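Local atomic coordinates of phosphoethanolamine N-methyltransferase 1 (Haemonchus contortus, PDB entry 4KRG), a protein that catalyses the S-adenosylmethionine-dependent N-methylation of phosphoethanolamine, a step in nematode phosphocholine biosynthesis. Residues S51-L56 / V122-T127; G154-R159 / W209-Q214. All coordinates share one frame; numbering follows the deposited sequence.

How the interactions relate
Both contacts belong to the Rossmann-like methyltransferase fold and meet in its sheet, where strands 122-126 and 154-161 are neighbours. Interaction 1 lies nearer the bound S-adenosylhomocysteine (about 6 Å from the Phe126 side chain, against about 13 Å from that of Ile156); a loop lays two leucines over strand 122-126, and the contact is buried and wholly apolar. Interaction 2 reaches from strand 154-161 over the intervening strand 231-240 to strand 208-218. It is only partly buried and has two halves, an apolar touch beneath helices and a water-bridged polar pair on the other sheet face. A probable hydrogen bond, Thr127 O to His157 ND1 at 2.9 Å, joins them.

Interaction 1 of 2, residues S51-L56 / V122-T127; sequences SSLPHL and VDLVFT
Leu53 puts its CD1 methyl against the Phe126 ring, 3.8 Å from both CD1 and CE1 of Phe126; the methyl is equally near the two ends of one ring bond. The two side chains cross at about a right angle, the methyl meeting the ring obliquely. Leu124 touches both leucines of the loop with one methyl: its CD2 comes within 3.7 Å of Leu56 CD2 and 4.1 Å of Leu53 CD1. Leu124 and Phe126 both hold CG anti to the backbone N (chi1 175° and 180°), which carries methyl and ring out to the loop, whereas Leu53 and Leu56 keep CG beside their own N and reach back with one methyl each. Leu75 of helix 70-78 touches Leu53, Leu56 and Phe126, and the ring of His157 lies nearly parallel to that of Phe126. The loop, which leads from helix 38-50 to strand 60-64, is thereby seated on the central sheet of the class I methyltransferase fold. With no hydrogen bond across it, the contact depends on shape and apolar burial, and it packs against a phenylalanine whose side chain lies about 6 Å from bound S-adenosylhomocysteine.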
loop_
_atom_site.group_PDB
_atom_site.type_symbol
_atom_site.label_atom_id
_atom_site.label_comp_id
_atom_site.label_asym_id
_atom_site.label_seq_id
_atom_site.Cartn_x
_atom_site.Cartn_y
_atom_site.Cartn_z
ATOM N N SER A 51 7.770 -0.520 -13.263
ATOM C CA SER A 51 6.577 -0.762 -14.063
ATOM C C SER A 51 5.328 -0.167 -13.416
ATOM O O SER A 51 4.265 -0.134 -14.031
ATOM C CB SER A 51 6.379 -2.250 -14.314
ATOM O OG SER A 51 5.740 -2.844 -13.205
ATOM N N SER A 52 5.456 0.322 -12.185
ATOM C CA SER A 52 4.313 0.916 -11.492
ATOM C C SER A 52 4.241 2.425 -11.702
ATOM O O SER A 52 3.254 3.060 -11.348
ATOM C CB SER A 52 4.360 0.602 -9.996
ATOM O OG SER A 52 5.297 1.428 -9.330
ATOM N N LEU A 53 5.293 2.994 -12.278
ATOM C CA LEU A 53 5.362 4.438 -12.489
ATOM C C LEU A 53 4.627 4.901 -13.748
ATOM O O LEU A 53 4.462 4.146 -14.702
ATOM C CB LEU A 53 6.824 4.899 -12.559
ATOM C CG LEU A 53 7.722 4.597 -11.362
ATOM C CD1 LEU A 53 9.120 5.152 -11.608
ATOM C CD2 LEU A 53 7.138 5.187 -10.103
ATOM N N PRO A 54 4.180 6.159 -13.751
ATOM C CA PRO A 54 3.669 6.695 -15.012
ATOM C C PRO A 54 4.790 6.813 -16.044
ATOM O O PRO A 54 5.968 6.796 -15.683
ATOM C CB PRO A 54 3.143 8.082 -14.624
ATOM C CG PRO A 54 3.688 8.361 -13.265
ATOM C CD PRO A 54 3.938 7.059 -12.613
ATOM N N HIS A 55 4.423 6.897 -17.318
ATOM C CA HIS A 55 5.400 7.135 -18.370
ATOM C C HIS A 55 6.088 8.472 -18.127
ATOM O O HIS A 55 5.471 9.418 -17.632
ATOM C CB HIS A 55 4.721 7.137 -19.731
ATOM C CG HIS A 55 4.359 5.774 -20.231
ATOM N ND1 HIS A 55 4.886 5.244 -21.382
ATOM C CD2 HIS A 55 3.508 4.843 -19.733
ATOM C CE1 HIS A 55 4.381 4.039 -21.581
ATOM N NE2 HIS A 55 3.543 3.771 -20.598
ATOM N N LEU A 56 7.361 8.560 -18.494
ATOM C CA LEU A 56 8.184 9.702 -18.100
ATOM C C LEU A 56 8.662 10.584 -19.253
ATOM O O LEU A 56 9.480 11.476 -19.043
ATOM C CB LEU A 56 9.383 9.220 -17.286
ATOM C CG LEU A 56 9.057 8.403 -16.032
ATOM C CD1 LEU A 56 10.322 7.847 -15.427
ATOM C CD2 LEU A 56 8.323 9.259 -15.020
ATOM N N VAL A 122 9.882 19.756 -10.681
ATOM C CA VAL A 122 9.902 18.364 -11.152
ATOM C C VAL A 122 8.503 17.800 -11.373
ATOM O O VAL A 122 7.511 18.358 -10.903
ATOM C CB VAL A 122 10.686 17.407 -10.207
ATOM C CG1 VAL A 122 12.159 17.770 -10.162
ATOM C CG2 VAL A 122 10.090 17.414 -8.814
ATOM N N ASP A 123 8.440 16.690 -12.099
ATOM C CA ASP A 123 7.183 16.013 -12.370
ATOM C C ASP A 123 7.057 14.741 -11.556
ATOM O O ASP A 123 5.952 14.299 -11.255
ATOM C CB ASP A 123 7.080 15.673 -13.853
ATOM C CG ASP A 123 7.087 16.903 -14.724
ATOM O OD1 ASP A 123 6.117 17.679 -14.635
ATOM O OD2 ASP A 123 8.060 17.109 -15.483
ATOM N N LEU A 124 8.195 14.149 -11.219
ATOM C CA LEU A 124 8.222 12.945 -10.396
ATOM C C LEU A 124 9.283 13.068 -9.313
ATOM O O LEU A 124 10.436 13.380 -9.602
ATOM C CB LEU A 124 8.513 11.710 -11.251
ATOM C CG LEU A 124 8.689 10.373 -10.510
ATOM C CD1 LEU A 124 7.401 9.945 -9.830
ATOM C CD2 LEU A 124 9.169 9.284 -11.457
ATOM N N VAL A 125 8.883 12.852 -8.068
ATOM C CA VAL A 125 9.830 12.685 -6.980
ATOM C C VAL A 125 9.895 11.189 -6.716
ATOM O O VAL A 125 8.917 10.585 -6.280
ATOM C CB VAL A 125 9.389 13.456 -5.709
ATOM C CG1 VAL A 125 10.266 13.092 -4.508
ATOM C CG2 VAL A 125 9.446 14.954 -5.955
ATOM N N PHE A 126 11.035 10.582 -7.022
ATOM C CA PHE A 126 11.166 9.143 -6.896
ATOM C C PHE A 126 12.037 8.776 -5.713
ATOM O O PHE A 126 13.172 9.243 -5.595
ATOM C CB PHE A 126 11.766 8.531 -8.159
ATOM C CG PHE A 126 11.931 7.039 -8.077
ATOM C CD1 PHE A 126 10.892 6.192 -8.444
ATOM C CD2 PHE A 126 13.117 6.478 -7.618
ATOM C CE1 PHE A 126 11.035 4.813 -8.362
ATOM C CE2 PHE A 126 13.262 5.095 -7.530
ATOM C CZ PHE A 126 12.222 4.270 -7.899
ATOM N N THR A 127 11.511 7.927 -4.841
ATOM C CA THR A 127 12.304 7.369 -3.766
ATOM C C THR A 127 11.998 5.884 -3.636
ATOM O O THR A 127 10.959 5.407 -4.090
ATOM C CB THR A 127 12.027 8.062 -2.421
ATOM O OG1 THR A 127 10.685 7.778 -2.013
ATOM C CG2 THR A 127 12.233 9.572 -2.520
#

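Interaction 2 of 2, residues G154-R159 / W209-Q214; sequences GYIHLR and WKFDVQ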
loop_
_atom_site.group_PDB
_atom_site.type_symbol
_atom_site.label_atom_id
_atom_site.label_comp_id
_atom_site.label_asym_id
_atom_site.label_seq_id
_atom_site.Cartn_x
_atom_site.Cartn_y
_atom_site.Cartn_z
ATOM N N GLY A 154 1.688 16.326 -10.757
ATOM C CA GLY A 154 2.921 15.602 -10.499
ATOM C C GLY A 154 2.733 14.432 -9.552
ATOM O O GLY A 154 1.742 14.357 -8.837
ATOM N N TYR A 155 3.700 13.525 -9.535
ATOM C CA TYR A 155 3.620 12.324 -8.712
ATOM C C TYR A 155 4.828 12.170 -7.803
ATOM O O TYR A 155 5.905 12.700 -8.081
ATOM C CB TYR A 155 3.566 11.093 -9.599
ATOM C CG TYR A 155 2.278 10.881 -10.354
ATOM C CD1 TYR A 155 1.273 10.083 -9.830
ATOM C CD2 TYR A 155 2.088 11.438 -11.611
ATOM C CE1 TYR A 155 0.108 9.862 -10.530
ATOM C CE2 TYR A 155 0.927 11.220 -12.318
ATOM C CZ TYR A 155 -0.056 10.431 -11.775
ATOM O OH TYR A 155 -1.210 10.215 -12.479
ATOM N N ILE A 156 4.638 11.430 -6.713
ATOM C CA ILE A 156 5.743 10.981 -5.881
ATOM C C ILE A 156 5.602 9.479 -5.666
ATOM O O ILE A 156 4.503 8.976 -5.419
ATOM C CB ILE A 156 5.838 11.760 -4.532
ATOM C CG1 ILE A 156 6.897 11.145 -3.617
ATOM C CG2 ILE A 156 4.490 11.838 -3.828
ATOM C CD1 ILE A 156 7.163 11.968 -2.372
ATOM N N HIS A 157 6.707 8.762 -5.816
ATOM C CA HIS A 157 6.726 7.344 -5.509
ATOM C C HIS A 157 7.511 7.135 -4.223
ATOM O O HIS A 157 8.615 7.658 -4.072
ATOM C CB HIS A 157 7.381 6.540 -6.632
ATOM C CG HIS A 157 7.546 5.087 -6.305
ATOM N ND1 HIS A 157 8.624 4.603 -5.600
ATOM C CD2 HIS A 157 6.760 4.020 -6.582
ATOM C CE1 HIS A 157 8.498 3.292 -5.453
ATOM N NE2 HIS A 157 7.375 2.918 -6.034
ATOM N N LEU A 158 6.941 6.357 -3.307
ATOM C CA LEU A 158 7.652 5.961 -2.101
ATOM C C LEU A 158 7.520 4.459 -1.919
ATOM O O LEU A 158 6.531 3.871 -2.319
ATOM C CB LEU A 158 7.086 6.690 -0.891
ATOM C CG LEU A 158 7.120 8.215 -1.017
ATOM C CD1 LEU A 158 5.783 8.803 -0.602
ATOM C CD2 LEU A 158 8.233 8.792 -0.173
ATOM N N ARG A 159 8.536 3.846 -1.331
ATOM C CA ARG A 159 8.511 2.428 -1.010
ATOM C C ARG A 159 9.277 2.256 0.286
ATOM O O ARG A 159 10.419 2.704 0.396
ATOM C CB ARG A 159 9.188 1.612 -2.108
ATOM C CG ARG A 159 9.252 0.120 -1.798
ATOM C CD ARG A 159 10.575 -0.306 -1.171
ATOM N NE ARG A 159 10.687 -1.762 -1.149
ATOM C CZ ARG A 159 11.112 -2.494 -2.175
ATOM N NH1 ARG A 159 11.480 -1.910 -3.311
ATOM N NH2 ARG A 159 11.170 -3.811 -2.064
ATOM N N TRP A 209 -3.104 22.317 -1.764
ATOM C CA TRP A 209 -2.892 21.034 -2.411
ATOM C C TRP A 209 -3.060 19.880 -1.442
ATOM O O TRP A 209 -2.898 20.040 -0.236
ATOM C CB TRP A 209 -1.508 20.991 -3.048
ATOM C CG TRP A 209 -1.329 22.079 -4.046
ATOM C CD1 TRP A 209 -0.796 23.313 -3.828
ATOM C CD2 TRP A 209 -1.717 22.031 -5.414
ATOM N NE1 TRP A 209 -0.818 24.043 -4.990
ATOM C CE2 TRP A 209 -1.375 23.280 -5.985
ATOM C CE3 TRP A 209 -2.304 21.066 -6.230
ATOM C CZ2 TRP A 209 -1.612 23.575 -7.323
ATOM C CZ3 TRP A 209 -2.539 21.357 -7.553
ATOM C CH2 TRP A 209 -2.193 22.602 -8.090
ATOM N N LYS A 210 -3.407 18.720 -1.983
ATOM C CA LYS A 210 -3.430 17.494 -1.209
ATOM C C LYS A 210 -2.856 16.378 -2.055
ATOM O O LYS A 210 -2.651 16.536 -3.259
ATOM C CB LYS A 210 -4.847 17.142 -0.756
ATOM C CG LYS A 210 -5.824 16.842 -1.875
ATOM C CD LYS A 210 -7.209 16.599 -1.290
ATOM C CE LYS A 210 -8.262 16.514 -2.374
ATOM N NZ LYS A 210 -9.606 16.288 -1.783
ATOM N N PHE A 211 -2.589 15.253 -1.411
ATOM C CA PHE A 211 -2.081 14.079 -2.086
ATOM C C PHE A 211 -3.226 13.118 -2.351
ATOM O O PHE A 211 -4.051 12.877 -1.471
ATOM C CB PHE A 211 -1.030 13.413 -1.204
ATOM C CG PHE A 211 0.348 14.009 -1.341
ATOM C CD1 PHE A 211 0.857 14.340 -2.588
ATOM C CD2 PHE A 211 1.132 14.234 -0.223
ATOM C CE1 PHE A 211 2.125 14.878 -2.718
ATOM C CE2 PHE A 211 2.399 14.769 -0.344
ATOM C CZ PHE A 211 2.898 15.094 -1.589
ATOM N N ASP A 212 -3.289 12.590 -3.569
ATOM C CA ASP A 212 -4.218 11.518 -3.893
ATOM C C ASP A 212 -3.414 10.223 -3.945
ATOM O O ASP A 212 -2.732 9.954 -4.944
ATOM C CB ASP A 212 -4.906 11.789 -5.235
ATOM C CG ASP A 212 -5.821 10.656 -5.670
ATOM O OD1 ASP A 212 -6.201 9.821 -4.825
ATOM O OD2 ASP A 212 -6.175 10.600 -6.865
ATOM N N VAL A 213 -3.467 9.442 -2.861
ATOM C CA VAL A 213 -2.740 8.181 -2.798
ATOM C C VAL A 213 -3.447 7.158 -3.669
ATOM O O VAL A 213 -4.508 6.652 -3.311
ATOM C CB VAL A 213 -2.622 7.647 -1.373
ATOM C CG1 VAL A 213 -1.718 6.438 -1.355
ATOM C CG2 VAL A 213 -2.060 8.712 -0.468
ATOM N N GLN A 214 -2.850 6.855 -4.815
ATOM C CA GLN A 214 -3.533 6.068 -5.826
ATOM C C GLN A 214 -3.680 4.599 -5.434
ATOM O O GLN A 214 -4.643 3.938 -5.822
ATOM C CB GLN A 214 -2.830 6.215 -7.172
ATOM C CG GLN A 214 -2.835 7.652 -7.684
ATOM C CD GLN A 214 -3.090 7.750 -9.178
ATOM O OE1 GLN A 214 -2.699 6.870 -9.945
ATOM N NE2 GLN A 214 -3.742 8.825 -9.597
HETATM O O HOH W 1 -1.968 7.383 -12.414
HETATM O O HOH W 2 -4.371 10.196 -12.459
#
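Tyr155 OH is gripped by two waters, and both lead to the amide of Gln214. Water 1 lies 2.9 Å from Tyr155 OH and donates to Gln214 OE1 at 2.6 Å; water 2 lies 3.2 Å from the same hydroxyl and accepts from Gln214 NE2 at 3.2 Å. Hydroxyl, waters and amide close into a ring that uses both ends of the carboxamide and limits its rotation. The phenol itself meets the amide without a direct bond: its CE1 edge stands over the amide face, 4.1 Å from Gln214 CD, with the two planes 89° apart. A bend at chi2 (-140°) brings the end of the Gln214 chain to the ring edge. Leu235 and Lys237 of strand 231-240 also touch the tyrosine.

On the other face of the sheet the contact is apolar. Ile156 CG2 comes 4.0 Å from Phe211 CE1; with CG1 anti to the backbone N (chi1 173°), this methyl falls between N and the carbonyl carbon, from where it meets the ring obliquely. Helix 136-149 covers this pair, with Leu143 and Ala146 on Ile156 and Met147 on Phe211; Leu196 of helix 189-198 also touches Phe211.

Strands 154-161 and 208-218 run in the same sense but are not adjacent, since strand 231-240 pairs antiparallel with both. This is the end of the sheet where class I methyltransferases place their single reversed strand, and the side chains here bridge over it. Tyr155 CA and Phe211 CA accordingly remain 8.9 Å apart. The chemistry follows the two faces: under the helices only carbon meets carbon, whereas on the other face, where Tyr155 and Gln214 are partly exposed, water links a phenol and an amide that touch but do not bond directly.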